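Local coordinates for protein putative polysaccharide deacetylase (Bdellovibrio bacteriovorus HD100, PDB 5JP6) that probably deacetylates peptidoglycan as a zinc-binding carbohydrate esterase of family 4, acting on the prey cell wall during Bdellovibrio predation, at residues P86-T91 / D118-E123. The protein carries 1 engineered substitution. Numbering follows the deposited sequence.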
ATOM      1  N   PRO A  86      -7.921 -20.882   8.166  1.00 30.74           N
ATOM      2  CA  PRO A  86      -7.233 -20.424   9.374  1.00 29.03           C
ATOM      3  C   PRO A  86      -7.176 -18.895   9.440  1.00 29.80           C
ATOM      4  O   PRO A  86      -7.082 -18.225   8.385  1.00 31.30           O
ATOM      5  CB  PRO A  86      -5.816 -21.009   9.224  1.00 32.16           C
ATOM      6  CG  PRO A  86      -5.931 -22.107   8.263  1.00 34.99           C
ATOM      7  CD  PRO A  86      -7.049 -21.708   7.323  1.00 34.34           C
ATOM      8  N   ALA A  87      -7.261 -18.342  10.642  1.00 30.13           N
ATOM      9  CA  ALA A  87      -7.359 -16.891  10.768  1.00 27.39           C
ATOM     10  C   ALA A  87      -6.210 -16.167  10.067  1.00 26.66           C
ATOM     11  O   ALA A  87      -6.432 -15.110   9.447  1.00 27.27           O
ATOM     12  CB  ALA A  87      -7.466 -16.467  12.220  1.00 29.80           C
ATOM     13  N   GLN A  88      -4.982 -16.699  10.144  1.00 28.39           N
ATOM     14  CA  GLN A  88      -3.845 -15.991   9.520  1.00 26.33           C
ATOM     15  C   GLN A  88      -4.106 -15.911   7.985  1.00 24.81           C
ATOM     16  O   GLN A  88      -3.829 -14.886   7.348  1.00 25.90           O
ATOM     17  CB  GLN A  88      -2.472 -16.632   9.817  1.00 27.53           C
ATOM     18  CG  GLN A  88      -1.296 -15.842   9.232  1.00 28.48           C
ATOM     19  CD  GLN A  88       0.021 -16.297   9.741  1.00 31.75           C
ATOM     20  OE1 GLN A  88       0.312 -16.152  10.923  1.00 36.67           O
ATOM     21  NE2 GLN A  88       0.825 -16.866   8.858  1.00 37.81           N
ATOM     22  N   ASP A  89      -4.581 -17.007   7.373  1.00 26.44           N
ATOM     23  CA  ASP A  89      -4.888 -17.006   5.950  1.00 29.01           C
ATOM     24  C   ASP A  89      -6.063 -16.110   5.576  1.00 26.39           C
ATOM     25  O   ASP A  89      -6.065 -15.473   4.489  1.00 29.05           O
ATOM     26  CB  ASP A  89      -5.152 -18.413   5.451  1.00 31.78           C
ATOM     27  CG  ASP A  89      -3.905 -19.230   5.400  1.00 36.99           C
ATOM     28  OD1 ASP A  89      -2.811 -18.639   5.170  1.00 44.54           O
ATOM     29  OD2 ASP A  89      -3.968 -20.448   5.675  1.00 42.75           O
ATOM     30  N   LEU A  90      -7.029 -16.036   6.474  1.00 26.60           N
ATOM     31  CA  LEU A  90      -8.177 -15.179   6.274  1.00 24.90           C
ATOM     32  C   LEU A  90      -7.742 -13.690   6.099  1.00 23.08           C
ATOM     33  O   LEU A  90      -8.399 -12.913   5.384  1.00 23.89           O
ATOM     34  CB  LEU A  90      -9.175 -15.325   7.423  1.00 27.03           C
ATOM     35  CG  LEU A  90     -10.480 -14.537   7.320  1.00 25.15           C
ATOM     36  CD1 LEU A  90     -11.273 -14.936   6.079  1.00 27.16           C
ATOM     37  CD2 LEU A  90     -11.293 -14.772   8.598  1.00 27.15           C
ATOM     38  N   THR A  91      -6.617 -13.319   6.717  1.00 23.27           N
ATOM     39  CA  THR A  91      -6.127 -11.942   6.576  1.00 22.99           C
ATOM     40  C   THR A  91      -5.916 -11.529   5.118  1.00 21.51           C
ATOM     41  O   THR A  91      -5.961 -10.347   4.799  1.00 22.38           O
ATOM     42  CB  THR A  91      -4.863 -11.600   7.407  1.00 23.61           C
ATOM     43  OG1 THR A  91      -3.710 -12.294   6.916  1.00 24.34           O
ATOM     44  CG2 THR A  91      -5.108 -11.909   8.879  1.00 22.50           C
ATOM     45  N   ASP A 118      -9.396  -9.934  13.702  1.00 23.97           N
ATOM     46  CA  ASP A 118      -9.004  -9.076  14.790  1.00 23.87           C
ATOM     47  C   ASP A 118      -8.348  -9.852  15.939  1.00 22.75           C
ATOM     48  O   ASP A 118      -7.378  -9.389  16.543  1.00 25.11           O
ATOM     49  CB  ASP A 118     -10.184  -8.253  15.288  1.00 23.35           C
ATOM     50  CG  ASP A 118     -10.663  -7.210  14.289  1.00 24.87           C
ATOM     51  OD1 ASP A 118      -9.995  -6.959  13.258  1.00 24.91           O
ATOM     52  OD2 ASP A 118     -11.760  -6.627  14.533  1.00 26.25           O
ATOM     53  N   GLU A 119      -8.859 -11.038  16.231  1.00 24.65           N
ATOM     54  CA  GLU A 119      -8.286 -11.908  17.272  1.00 25.96           C
ATOM     55  C   GLU A 119      -6.876 -12.377  16.863  1.00 25.79           C
ATOM     56  O   GLU A 119      -5.945 -12.407  17.677  1.00 25.64           O
ATOM     57  CB  GLU A 119      -9.198 -13.118  17.520  1.00 30.28           C
ATOM     58  CG  GLU A 119      -8.612 -14.096  18.502  1.00 33.69           C
ATOM     59  CD  GLU A 119      -9.562 -15.248  18.802  1.00 41.63           C
ATOM     60  OE1 GLU A 119     -10.327 -15.685  17.912  1.00 53.93           O
ATOM     61  OE2 GLU A 119      -9.535 -15.727  19.931  1.00 46.38           O
ATOM     62  N   HIS A 120      -6.700 -12.644  15.564  1.00 24.41           N
ATOM     63  CA  HIS A 120      -5.371 -13.009  15.045  1.00 24.99           C
ATOM     64  C   HIS A 120      -4.387 -11.861  15.309  1.00 23.20           C
ATOM     65  O   HIS A 120      -3.304 -12.077  15.859  1.00 23.59           O
ATOM     66  CB  HIS A 120      -5.430 -13.324  13.553  1.00 23.95           C
ATOM     67  CG  HIS A 120      -4.091 -13.335  12.895  1.00 22.63           C
ATOM     68  ND1 HIS A 120      -3.242 -14.416  12.940  1.00 26.48           N
ATOM     69  CD2 HIS A 120      -3.441 -12.380  12.197  1.00 24.60           C
ATOM     70  CE1 HIS A 120      -2.128 -14.133  12.290  1.00 26.69           C
ATOM     71  NE2 HIS A 120      -2.231 -12.906  11.825  1.00 24.74           N
ATOM     72  N   PHE A 121      -4.758 -10.629  14.941  1.00 22.26           N
ATOM     73  CA  PHE A 121      -3.829  -9.476  15.175  1.00 22.46           C
ATOM     74  C   PHE A 121      -3.657  -9.186  16.656  1.00 21.06           C
ATOM     75  O   PHE A 121      -2.588  -8.772  17.029  1.00 22.48           O
ATOM     76  CB  PHE A 121      -4.213  -8.255  14.372  1.00 22.09           C
ATOM     77  CG  PHE A 121      -3.867  -8.391  12.894  1.00 20.57           C
ATOM     78  CD1 PHE A 121      -2.559  -8.435  12.399  1.00 21.60           C
ATOM     79  CD2 PHE A 121      -4.909  -8.526  12.012  1.00 21.53           C
ATOM     80  CE1 PHE A 121      -2.334  -8.531  11.042  1.00 21.92           C
ATOM     81  CE2 PHE A 121      -4.688  -8.620  10.676  1.00 22.76           C
ATOM     82  CZ  PHE A 121      -3.397  -8.653  10.193  1.00 21.75           C
ATOM     83  N   ASP A 122      -4.652  -9.477  17.495  1.00 23.41           N
ATOM     84  CA  ASP A 122      -4.480  -9.377  18.950  1.00 24.52           C
ATOM     85  C   ASP A 122      -3.355 -10.299  19.410  1.00 26.85           C
ATOM     86  O   ASP A 122      -2.462  -9.919  20.184  1.00 28.66           O
ATOM     87  CB  ASP A 122      -5.754  -9.771  19.682  1.00 27.12           C
ATOM     88  CG  ASP A 122      -6.875  -8.734  19.578  1.00 27.83           C
ATOM     89  OD1 ASP A 122      -6.640  -7.568  19.161  1.00 28.63           O
ATOM     90  OD2 ASP A 122      -8.029  -9.104  19.936  1.00 31.87           O
ATOM     91  N   GLU A 123      -3.410 -11.528  18.924  1.00 24.23           N
ATOM     92  CA  GLU A 123      -2.422 -12.544  19.319  1.00 27.91           C
ATOM     93  C   GLU A 123      -1.028 -12.158  18.835  1.00 25.36           C
ATOM     94  O   GLU A 123      -0.031 -12.246  19.573  1.00 27.55           O
ATOM     95  CB  GLU A 123      -2.814 -13.894  18.732  1.00 28.78           C
ATOM     96  CG  GLU A 123      -4.041 -14.521  19.343  1.00 34.55           C
ATOM     97  CD  GLU A 123      -4.527 -15.741  18.573  1.00 39.58           C
ATOM     98  OE1 GLU A 123      -3.850 -16.158  17.615  1.00 43.12           O
ATOM     99  OE2 GLU A 123      -5.564 -16.327  18.962  1.00 44.06           O
TER
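His-120 reaches from the long helix 110-126 to the short helix 87-90 and meets Ala-87, Gln-88 and Thr-91, a helix-helix contact in the N-terminal all-helical region of this NodB-type deacetylase. Its CG lies anti to the backbone N (chi1 164°), which turns the imidazole toward helix 87-90, while its CB rests 4.0 Å from Ala-87 CB. Gln-88 CA sits over one face of the ring, toward the rim, in a CH-pi contact 4.0 Å from the ring centroid. The extended Gln-88 chain continues past His-120 CE1, with OE1 3.4 Å from that carbon and its amide plane turned 73° against the imidazole. Thr-91 CG2 touches two rings, approaching both obliquely: it lies 3.7 Å from His-120 CD2 and 3.8 Å from Phe-121 CE2. His-120 CD2 in turn stands over the centre of the Phe-121 ring. Helix 339-354, between two strands of the parallel sheet, joins the cluster through Arg-340, which hydrogen-bonds His-120 NE2 and touches Gln-88 and Phe-121. Within 86-91, Gln-88 O accepts from both Thr-91 N and Thr-91 OG1, the hydroxyl lying 2.6 Å from that carbonyl oxygen.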